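Local coordinates for acetylxylan esterase / glucomannan deacetylase (Cellvibrio japonicus, PDB 2WAA), which catalyses the deacetylation of acetylated xylan and glucomannan, a step in the breakdown of plant cell wall polysaccharides, at residues D199-L202 and P203-Y206; D244-T247 and Y248-Y252; A152-K156 and N157-W161; A324-R327 and E328-Q332. All coordinates share one frame; numbering follows the deposited sequence. Where two conformers were deposited one is given.

Contact 1: residues D199-L202 and P203-Y206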
loop_
_atom_site.group_PDB
_atom_site.type_symbol
_atom_site.label_atom_id
_atom_site.label_comp_id
_atom_site.label_asym_id
_atom_site.label_seq_id
_atom_site.Cartn_x
_atom_site.Cartn_y
_atom_site.Cartn_z
ATOM N N ASP A 199 -12.729 -7.123 -15.144
ATOM C CA ASP A 199 -11.975 -7.400 -13.905
ATOM C C ASP A 199 -12.490 -6.448 -12.833
ATOM O O ASP A 199 -13.239 -5.493 -13.137
ATOM C CB ASP A 199 -10.479 -7.098 -14.081
ATOM C CG ASP A 199 -9.792 -8.015 -15.087
ATOM O OD1 ASP A 199 -10.138 -9.213 -15.126
ATOM O OD2 ASP A 199 -8.911 -7.534 -15.854
ATOM N N ALA A 200 -12.085 -6.673 -11.577
ATOM C CA ALA A 200 -12.339 -5.681 -10.529
ATOM C C ALA A 200 -11.488 -4.439 -10.852
ATOM O O ALA A 200 -10.240 -4.444 -10.777
ATOM C CB ALA A 200 -12.002 -6.250 -9.137
ATOM N N ASN A 201 -12.178 -3.379 -11.228
ATOM C CA ASN A 201 -11.509 -2.099 -11.494
ATOM C C ASN A 201 -11.285 -1.369 -10.168
ATOM O O ASN A 201 -11.729 -1.850 -9.139
ATOM C CB ASN A 201 -12.375 -1.292 -12.452
ATOM C CG ASN A 201 -12.535 -2.023 -13.808
ATOM O OD1 ASN A 201 -11.549 -2.468 -14.385
ATOM N ND2 ASN A 201 -13.784 -2.177 -14.281
ATOM N N LEU A 202 -10.608 -0.225 -10.192
ATOM C CA LEU A 202 -10.319 0.501 -8.934
ATOM C C LEU A 202 -11.604 0.726 -8.100
ATOM O O LEU A 202 -11.602 0.486 -6.917
ATOM C CB LEU A 202 -9.546 1.804 -9.200
ATOM C CG LEU A 202 -9.468 2.784 -8.019
ATOM C CD1 LEU A 202 -8.658 2.103 -6.876
ATOM C CD2 LEU A 202 -8.754 4.075 -8.512
ATOM N N PRO A 203 -12.732 1.144 -8.721
ATOM C CA PRO A 203 -13.889 1.370 -7.856
ATOM C C PRO A 203 -14.409 0.103 -7.173
ATOM O O PRO A 203 -15.095 0.227 -6.149
ATOM C CB PRO A 203 -14.964 1.925 -8.812
ATOM C CG PRO A 203 -14.150 2.613 -9.938
ATOM C CD PRO A 203 -12.931 1.659 -10.091
ATOM N N ASP A 204 -14.085 -1.066 -7.741
ATOM C CA ASP A 204 -14.437 -2.378 -7.184
ATOM C C ASP A 204 -13.485 -2.794 -6.078
ATOM O O ASP A 204 -13.920 -3.003 -4.945
ATOM C CB ASP A 204 -14.458 -3.456 -8.284
ATOM C CG ASP A 204 -15.396 -3.070 -9.407
ATOM O OD1 ASP A 204 -16.571 -2.879 -9.121
ATOM O OD2 ASP A 204 -14.979 -2.906 -10.553
ATOM N N PHE A 205 -12.187 -2.853 -6.371
ATOM C CA PHE A 205 -11.273 -3.349 -5.322
ATOM C C PHE A 205 -11.057 -2.365 -4.199
ATOM O O PHE A 205 -10.621 -2.755 -3.120
ATOM C CB PHE A 205 -9.940 -3.959 -5.860
ATOM C CG PHE A 205 -8.999 -2.950 -6.517
ATOM C CD1 PHE A 205 -8.191 -2.093 -5.747
ATOM C CD2 PHE A 205 -8.891 -2.900 -7.919
ATOM C CE1 PHE A 205 -7.318 -1.162 -6.384
ATOM C CE2 PHE A 205 -8.024 -1.973 -8.564
ATOM C CZ PHE A 205 -7.226 -1.115 -7.777
ATOM N N TYR A 206 -11.359 -1.096 -4.432
ATOM C CA TYR A 206 -11.327 -0.107 -3.359
ATOM C C TYR A 206 -12.273 -0.530 -2.208
ATOM O O TYR A 206 -12.108 -0.101 -1.062
ATOM C CB TYR A 206 -11.752 1.251 -3.904
ATOM C CG TYR A 206 -12.354 2.176 -2.873
ATOM C CD1 TYR A 206 -11.556 2.904 -2.017
ATOM C CD2 TYR A 206 -13.731 2.347 -2.806
ATOM C CE1 TYR A 206 -12.132 3.808 -1.072
ATOM C CE2 TYR A 206 -14.319 3.219 -1.878
ATOM C CZ TYR A 206 -13.504 3.939 -1.015
ATOM O OH TYR A 206 -14.098 4.800 -0.108
HETATM O O HOH W 1 -15.951 -1.355 -12.342
#

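Contact 2: residues D244-T247 and Y248-Y252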
loop_
_atom_site.group_PDB
_atom_site.type_symbol
_atom_site.label_atom_id
_atom_site.label_comp_id
_atom_site.label_asym_id
_atom_site.label_seq_id
_atom_site.Cartn_x
_atom_site.Cartn_y
_atom_site.Cartn_z
ATOM N N ASP A 244 -12.494 6.477 -24.286
ATOM C CA ASP A 244 -13.543 7.460 -24.540
ATOM C C ASP A 244 -13.656 8.548 -23.440
ATOM O O ASP A 244 -13.850 8.225 -22.245
ATOM C CB ASP A 244 -14.896 6.734 -24.668
ATOM C CG ASP A 244 -16.022 7.688 -24.911
ATOM O OD1 ASP A 244 -15.956 8.410 -25.934
ATOM O OD2 ASP A 244 -16.971 7.756 -24.096
ATOM N N ARG A 245 -13.598 9.814 -23.843
ATOM C CA ARG A 245 -13.587 10.923 -22.892
ATOM C C ARG A 245 -14.818 10.993 -21.997
ATOM O O ARG A 245 -14.688 11.011 -20.749
ATOM C CB ARG A 245 -13.345 12.244 -23.627
ATOM C CG ARG A 245 -13.570 13.469 -22.803
ATOM C CD ARG A 245 -13.109 14.768 -23.563
ATOM N NE ARG A 245 -12.784 15.775 -22.578
ATOM C CZ ARG A 245 -11.561 16.242 -22.295
ATOM N NH1 ARG A 245 -10.479 15.889 -22.981
ATOM N NH2 ARG A 245 -11.439 17.117 -21.311
ATOM N N ALA A 246 -16.018 11.026 -22.586
ATOM C CA ALA A 246 -17.213 11.105 -21.733
ATOM C C ALA A 246 -17.317 9.920 -20.774
ATOM O O ALA A 246 -17.679 10.092 -19.632
ATOM C CB ALA A 246 -18.531 11.258 -22.576
ATOM N N THR A 247 -17.003 8.721 -21.239
ATOM C CA THR A 247 -17.138 7.531 -20.425
ATOM C C THR A 247 -16.162 7.594 -19.228
ATOM O O THR A 247 -16.512 7.357 -18.065
ATOM C CB THR A 247 -16.772 6.277 -21.227
ATOM O OG1 THR A 247 -17.671 6.111 -22.335
ATOM C CG2 THR A 247 -16.843 5.034 -20.342
ATOM N N TYR A 248 -14.932 7.939 -19.527
ATOM C CA TYR A 248 -13.934 7.994 -18.474
ATOM C C TYR A 248 -14.252 9.085 -17.444
ATOM O O TYR A 248 -14.190 8.854 -16.222
ATOM C CB TYR A 248 -12.571 8.228 -19.086
ATOM C CG TYR A 248 -11.477 7.796 -18.146
ATOM C CD1 TYR A 248 -11.058 6.471 -18.136
ATOM C CD2 TYR A 248 -10.864 8.713 -17.289
ATOM C CE1 TYR A 248 -10.030 6.042 -17.287
ATOM C CE2 TYR A 248 -9.816 8.313 -16.446
ATOM C CZ TYR A 248 -9.427 6.965 -16.454
ATOM O OH TYR A 248 -8.429 6.518 -15.638
ATOM N N ILE A 249 -14.583 10.278 -17.922
ATOM C CA ILE A 249 -14.834 11.383 -17.004
ATOM C C ILE A 249 -16.070 11.084 -16.171
ATOM O O ILE A 249 -16.107 11.346 -14.951
ATOM C CB ILE A 249 -14.978 12.724 -17.749
ATOM C CG1 ILE A 249 -13.605 13.153 -18.343
ATOM C CG2 ILE A 249 -15.599 13.827 -16.818
ATOM C CD1 ILE A 249 -13.735 14.360 -19.280
ATOM N N ASN A 250 -17.097 10.508 -16.787
ATOM C CA ASN A 250 -18.273 10.205 -15.994
ATOM C C ASN A 250 -17.988 9.137 -14.936
ATOM O O ASN A 250 -18.505 9.226 -13.815
ATOM C CB ASN A 250 -19.450 9.799 -16.882
ATOM C CG ASN A 250 -20.009 10.981 -17.645
ATOM O OD1 ASN A 250 -19.868 12.157 -17.225
ATOM N ND2 ASN A 250 -20.681 10.687 -18.742
ATOM N N THR A 251 -17.167 8.142 -15.253
ATOM C CA THR A 251 -16.883 7.189 -14.204
ATOM C C THR A 251 -15.905 7.702 -13.164
ATOM O O THR A 251 -16.087 7.389 -11.989
ATOM C CB THR A 251 -16.774 5.683 -14.646
ATOM O OG1 THR A 251 -15.677 4.992 -14.015
ATOM C CG2 THR A 251 -16.750 5.547 -16.130
ATOM N N TYR A 252 -14.967 8.566 -13.556
ATOM C CA TYR A 252 -14.070 9.122 -12.559
ATOM C C TYR A 252 -14.885 10.011 -11.618
ATOM O O TYR A 252 -14.709 9.978 -10.396
ATOM C CB TYR A 252 -12.941 9.924 -13.201
ATOM C CG TYR A 252 -11.624 9.852 -12.448
ATOM C CD1 TYR A 252 -11.576 9.457 -11.104
ATOM C CD2 TYR A 252 -10.435 10.136 -13.095
ATOM C CE1 TYR A 252 -10.332 9.396 -10.393
ATOM C CE2 TYR A 252 -9.192 10.106 -12.396
ATOM C CZ TYR A 252 -9.158 9.727 -11.063
ATOM O OH TYR A 252 -7.939 9.649 -10.448
#

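Contact 3: residues A152-K156 and N157-W161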
loop_
_atom_site.group_PDB
_atom_site.type_symbol
_atom_site.label_atom_id
_atom_site.label_comp_id
_atom_site.label_asym_id
_atom_site.label_seq_id
_atom_site.Cartn_x
_atom_site.Cartn_y
_atom_site.Cartn_z
ATOM N N ALA A 152 19.675 -5.982 -12.298
ATOM C CA ALA A 152 20.004 -6.271 -13.705
ATOM C C ALA A 152 20.402 -7.750 -13.875
ATOM O O ALA A 152 21.146 -8.282 -13.067
ATOM C CB ALA A 152 21.107 -5.362 -14.161
ATOM N N GLY A 153 19.853 -8.422 -14.880
ATOM C CA GLY A 153 20.165 -9.844 -15.071
ATOM C C GLY A 153 19.098 -10.819 -14.593
ATOM O O GLY A 153 19.006 -11.954 -15.101
ATOM N N GLU A 154 18.303 -10.424 -13.604
ATOM C CA GLU A 154 17.251 -11.293 -13.086
ATOM C C GLU A 154 15.964 -11.265 -13.929
ATOM O O GLU A 154 15.658 -10.245 -14.528
ATOM C CB GLU A 154 16.846 -10.836 -11.668
ATOM C CG GLU A 154 17.831 -11.108 -10.643
ATOM C CD GLU A 154 17.376 -10.697 -9.264
ATOM O OE1 GLU A 154 16.181 -10.244 -9.066
ATOM O OE2 GLU A 154 18.228 -10.821 -8.371
ATOM N N ASP A 155 15.240 -12.377 -13.956
ATOM C CA ASP A 155 13.870 -12.410 -14.455
ATOM C C ASP A 155 13.026 -11.776 -13.362
ATOM O O ASP A 155 13.226 -12.075 -12.186
ATOM C CB ASP A 155 13.390 -13.833 -14.687
ATOM C CG ASP A 155 14.129 -14.535 -15.830
ATOM O OD1 ASP A 155 14.525 -13.849 -16.806
ATOM O OD2 ASP A 155 14.311 -15.773 -15.731
ATOM N N LYS A 156 12.152 -10.852 -13.739
ATOM C CA LYS A 156 11.234 -10.258 -12.773
ATOM C C LYS A 156 10.583 -11.369 -11.940
ATOM O O LYS A 156 10.163 -12.423 -12.472
ATOM C CB LYS A 156 10.162 -9.468 -13.516
ATOM C CG LYS A 156 9.249 -8.641 -12.656
ATOM C CD LYS A 156 8.132 -8.137 -13.544
ATOM C CE LYS A 156 7.959 -6.738 -13.337
ATOM N NZ LYS A 156 7.304 -6.093 -14.511
ATOM N N ASN A 157 10.484 -11.146 -10.636
ATOM C CA ASN A 157 9.780 -12.068 -9.781
ATOM C C ASN A 157 9.245 -11.266 -8.577
ATOM O O ASN A 157 9.487 -10.072 -8.500
ATOM C CB ASN A 157 10.731 -13.184 -9.354
ATOM C CG ASN A 157 11.838 -12.683 -8.430
ATOM O OD1 ASN A 157 11.646 -12.646 -7.223
ATOM N ND2 ASN A 157 12.995 -12.342 -8.984
ATOM N N THR A 158 8.504 -11.902 -7.674
ATOM C CA THR A 158 7.770 -11.125 -6.680
ATOM C C THR A 158 8.706 -10.442 -5.664
ATOM O O THR A 158 8.275 -9.529 -4.946
ATOM C CB THR A 158 6.705 -11.952 -5.909
ATOM O OG1 THR A 158 7.339 -13.114 -5.348
ATOM C CG2 THR A 158 5.608 -12.394 -6.888
ATOM N N ARG A 159 9.986 -10.833 -5.630
ATOM C CA ARG A 159 10.977 -10.135 -4.814
ATOM C C ARG A 159 11.236 -8.700 -5.273
ATOM O O ARG A 159 11.651 -7.850 -4.484
ATOM C CB ARG A 159 12.308 -10.931 -4.792
ATOM C CG ARG A 159 13.249 -10.453 -3.658
ATOM C CD ARG A 159 14.706 -10.851 -3.958
ATOM N NE ARG A 159 15.099 -10.330 -5.279
ATOM C CZ ARG A 159 15.331 -9.054 -5.556
ATOM N NH1 ARG A 159 15.254 -8.137 -4.616
ATOM N NH2 ARG A 159 15.652 -8.684 -6.812
ATOM N N TRP A 160 10.932 -8.408 -6.532
ATOM C CA TRP A 160 11.153 -7.080 -7.047
ATOM C C TRP A 160 10.251 -6.006 -6.430
ATOM O O TRP A 160 10.510 -4.820 -6.618
ATOM C CB TRP A 160 10.940 -7.092 -8.559
ATOM C CG TRP A 160 12.091 -7.666 -9.340
ATOM C CD1 TRP A 160 13.028 -8.609 -8.927
ATOM C CD2 TRP A 160 12.396 -7.373 -10.702
ATOM N NE1 TRP A 160 13.909 -8.871 -9.948
ATOM C CE2 TRP A 160 13.538 -8.146 -11.055
ATOM C CE3 TRP A 160 11.799 -6.549 -11.661
ATOM C CZ2 TRP A 160 14.124 -8.085 -12.326
ATOM C CZ3 TRP A 160 12.381 -6.476 -12.924
ATOM C CH2 TRP A 160 13.521 -7.250 -13.250
ATOM N N TRP A 161 9.177 -6.396 -5.743
ATOM C CA TRP A 161 8.298 -5.397 -5.142
ATOM C C TRP A 161 8.855 -4.840 -3.818
ATOM O O TRP A 161 9.358 -5.589 -2.978
ATOM C CB TRP A 161 6.920 -6.019 -4.849
ATOM C CG TRP A 161 5.955 -6.043 -6.011
ATOM C CD1 TRP A 161 4.746 -5.410 -6.053
ATOM C CD2 TRP A 161 6.065 -6.775 -7.254
ATOM N NE1 TRP A 161 4.108 -5.668 -7.247
ATOM C CE2 TRP A 161 4.877 -6.502 -8.000
ATOM C CE3 TRP A 161 7.038 -7.627 -7.811
ATOM C CZ2 TRP A 161 4.641 -7.029 -9.271
ATOM C CZ3 TRP A 161 6.788 -8.187 -9.085
ATOM C CH2 TRP A 161 5.609 -7.856 -9.804
#

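Contact 4: residues A324-R327 and E328-Q332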
loop_
_atom_site.group_PDB
_atom_site.type_symbol
_atom_site.label_atom_id
_atom_site.label_comp_id
_atom_site.label_asym_id
_atom_site.label_seq_id
_atom_site.Cartn_x
_atom_site.Cartn_y
_atom_site.Cartn_z
ATOM N N ALA A 324 12.281 10.391 -6.459
ATOM C CA ALA A 324 12.023 11.670 -7.150
ATOM C C ALA A 324 10.532 12.002 -7.103
ATOM O O ALA A 324 10.149 13.167 -6.915
ATOM C CB ALA A 324 12.531 11.633 -8.583
ATOM N N MET A 325 9.679 10.975 -7.282
ATOM C CA MET A 325 8.270 11.185 -7.329
ATOM C C MET A 325 7.769 11.729 -5.965
ATOM O O MET A 325 6.946 12.637 -5.908
ATOM C CB MET A 325 7.545 9.852 -7.668
ATOM C CG MET A 325 7.752 9.384 -9.108
ATOM S SD MET A 325 7.055 7.714 -9.303
ATOM C CE MET A 325 5.399 7.976 -8.851
ATOM N N ALA A 326 8.320 11.202 -4.872
ATOM C CA ALA A 326 7.908 11.670 -3.573
ATOM C C ALA A 326 8.363 13.112 -3.388
ATOM O O ALA A 326 7.624 13.922 -2.853
ATOM C CB ALA A 326 8.499 10.739 -2.456
ATOM N N ARG A 327 9.579 13.437 -3.836
ATOM C CA ARG A 327 10.069 14.840 -3.757
ATOM C C ARG A 327 9.234 15.851 -4.577
ATOM O O ARG A 327 9.135 17.060 -4.214
ATOM C CB ARG A 327 11.544 14.901 -4.165
ATOM C CG ARG A 327 12.463 14.199 -3.171
ATOM C CD ARG A 327 13.922 14.534 -3.501
ATOM N NE ARG A 327 14.326 14.089 -4.834
ATOM C CZ ARG A 327 14.941 12.926 -5.073
ATOM N NH1 ARG A 327 15.215 12.099 -4.079
ATOM N NH2 ARG A 327 15.278 12.601 -6.303
ATOM N N GLU A 328 8.629 15.404 -5.683
ATOM C CA GLU A 328 7.821 16.293 -6.501
ATOM C C GLU A 328 6.428 16.462 -5.949
ATOM O O GLU A 328 5.839 17.534 -6.045
ATOM C CB GLU A 328 7.696 15.757 -7.931
ATOM C CG GLU A 328 8.838 16.065 -8.831
ATOM C CD GLU A 328 8.462 15.813 -10.278
ATOM O OE1 GLU A 328 7.388 15.222 -10.544
ATOM O OE2 GLU A 328 9.225 16.220 -11.159
ATOM N N LEU A 329 5.897 15.377 -5.387
ATOM C CA LEU A 329 4.512 15.334 -4.938
ATOM C C LEU A 329 4.391 16.008 -3.559
ATOM O O LEU A 329 3.454 16.746 -3.313
ATOM C CB LEU A 329 4.072 13.870 -4.834
ATOM C CG LEU A 329 2.751 13.555 -4.152
ATOM C CD1 LEU A 329 1.618 14.286 -4.928
ATOM C CD2 LEU A 329 2.502 12.060 -4.152
ATOM N N THR A 330 5.344 15.712 -2.670
ATOM C CA THR A 330 5.253 16.088 -1.247
ATOM C C THR A 330 5.008 17.592 -1.081
ATOM O O THR A 330 4.060 17.977 -0.402
ATOM C CB THR A 330 6.487 15.569 -0.445
ATOM O OG1 THR A 330 6.464 14.114 -0.446
ATOM C CG2 THR A 330 6.424 16.080 1.014
ATOM N N PRO A 331 5.798 18.445 -1.769
ATOM C CA PRO A 331 5.569 19.903 -1.626
ATOM C C PRO A 331 4.174 20.388 -2.042
ATOM O O PRO A 331 3.629 21.305 -1.419
ATOM C CB PRO A 331 6.634 20.538 -2.554
ATOM C CG PRO A 331 7.656 19.481 -2.796
ATOM C CD PRO A 331 6.957 18.130 -2.620
ATOM N N GLN A 332 3.608 19.771 -3.082
ATOM C CA GLN A 332 2.287 20.110 -3.527
ATOM C C GLN A 332 1.250 19.679 -2.485
ATOM O O GLN A 332 0.316 20.440 -2.203
ATOM C CB GLN A 332 1.991 19.462 -4.875
ATOM C CG GLN A 332 2.933 19.934 -5.997
ATOM C CD GLN A 332 2.578 19.250 -7.328
ATOM O OE1 GLN A 332 1.560 19.576 -7.960
ATOM N NE2 GLN A 332 3.407 18.292 -7.744
#

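Contact 1: residues D199-L202 and P203-Y206
N201 and D204 meet at the start of helix 202-205, where the carboxylate reaches back over one turn. D204 OD2 accepts the backbone N of N201 at 2.9 Å through its anti lone pair, while in return N201 O accepts D204 N at 2.8 Å, from above the carbonyl plane, and F205 N almost in line with its C=O. N201 holds the N-cap position, yet its side chain caps nothing, so this is only the reciprocal half of a capping box. The side chains lie alongside, and a water joins them, accepting from N201 ND2 and donating to D204 OD2 at 2.6 Å. The F205 ring turns back toward L202, its CG set between the backbone N and the carbonyl carbon (chi1 67°). L202 CA then sits over one ring face, 3.8 Å from the centroid, as a CH-pi contact; L202 CD1 touches F205 CE1 at 3.6 Å, and A200 O lies at the ring edge. Further out, R187 NH1 donates to A200 O, and H263 and N262 bond to Y206 OH. L202 and Y206 pack on L138 of strand 133-139 in the parallel sheet and, with P203, on helix 245-262.

Contact 2: residues D244-T247 and Y248-Y252
I249 and R245 run side by side in the first turns of helix 245-262, pointing the same way. CD1 of I249 touches R245 CG at 3.6 Å, and the aliphatic part of the arginine, extended from CG to NE, lies along the isoleucine and carries the guanidinium to E290 and S286. I249 CG1, placed beside its own backbone N (chi1 -69°), also rests on R245 O, the carbonyl that accepts I249 N at 2.9 Å. T247 belongs to the opening of the helix, for D244 is its N-cap: D244 OD2 takes T247 N at 3.0 Å from above the carboxylate plane and T247 OG1 at 2.5 Å on its anti lone pair, so one oxygen grips both donors. Across the contact, T247 O accepts T251 N at 3.0 Å. In the SGNH hydrolase fold such helices flank a central parallel sheet, and this one packs against helix 278-295, which I249 meets at E290 and Q294. Y248 closes the first backbone turn, its N donating to D244 O at 2.9 Å. CG anti to the backbone N (chi1 -159°) sends the Y248 ring inward past L189 and P243, where its hydroxyl bonds to D237 OD2.

Contact 3: residues A152-K156 and N157-W161
The indole of W160 is gripped on one face and at its nitrogen by residues of 152-156. K156 CA stands squarely over the six-membered ring, 3.5 Å from its centroid and 9° off the normal, a close CH-pi contact; CG of K156 follows at 3.4 Å from W160 CE3. At the ring edge, E154 OE1 accepts W160 NE1 at 2.8 Å, nearly along its C-O axis. The same oxygen takes R159 NH2 at 2.8 Å in a salt bridge, met on the syn side with the guanidinium plane 81° from that of the carboxylate. Both donors thus converge on OE1, and R159 NH2 has a second partner in D149 O. The loop, which connects strand 133-139 to helix 167-174 in the SGNH hydrolase domain, turns into a 3-10 segment through an Asx turn: N157 OD1 accepts R159 N at 2.9 Å, while N157 ND2 reaches back to D155 O at 3.2 Å. The outer side is looser. D155 is exposed, and its side chain starts away from 157-161. The far end of K156 also leaves the indole, but is held: the chain bends at chi3 (-132°) to bring NZ into salt bridges with E146 and with D314, the inferred charge-relay aspartate.

Contact 4: residues A324-R327 and E328-Q332
T330 brings two donors to one acceptor, A326 O. Its backbone N makes the usual helical bond at 2.9 Å, and its hydroxyl OG1 donates to the same oxygen at 2.7 Å from the opposite face of the carbonyl plane. OG1 stands beside the backbone N (chi1 -65°), directed back along the helix, which lets the hydroxyl of this buried residue be satisfied within its own turn. Upstream, E328 N is shared between A324 O at 3.0 Å and, weakly, M325 O; M325 O also accepts L329 N at 3.0 Å. The sequence of backbone bonds breaks at P331, which has no N-H. R327 O meets its ring carbon CD instead, at 2.9 Å. Next along, Q332 folds its amide back over one turn, so that NE2 donates to E328 O at 3.1 Å, almost straight at 178°; S304 O is a second acceptor for NE2. A326 and T330 lie against helix 167-174, touching T171, and M325 touches Y167 of the same helix 167-174. P331, whose N has no bond to the turn before, makes this a proline kink within helix 319-337; the T330 hydroxyl bond to A326 O lies directly before it.

How the contacts relate
Along the chain the order is contact 3, contact 1, contact 2, contact 4, all in the SGNH hydrolase domain, whose parallel sheet has strand order 2-1-3-4-5. Contacts 1 and 2 are the closest pair, centres about 16 Å apart and nearest atoms about 5 Å; they share helix 245-262, which contact 2 opens and on whose F255 contact 1 packs. Contact 3 lies farthest from contact 2, about 35 Å between centres, in the loop that reaches the inferred catalytic D314. Contact 4, its centre about 26 Å from those of contacts 1 and 3, sits in the last helix, packed on helix 167-174. None touches another: four separate local elements, spread around one catalytic domain.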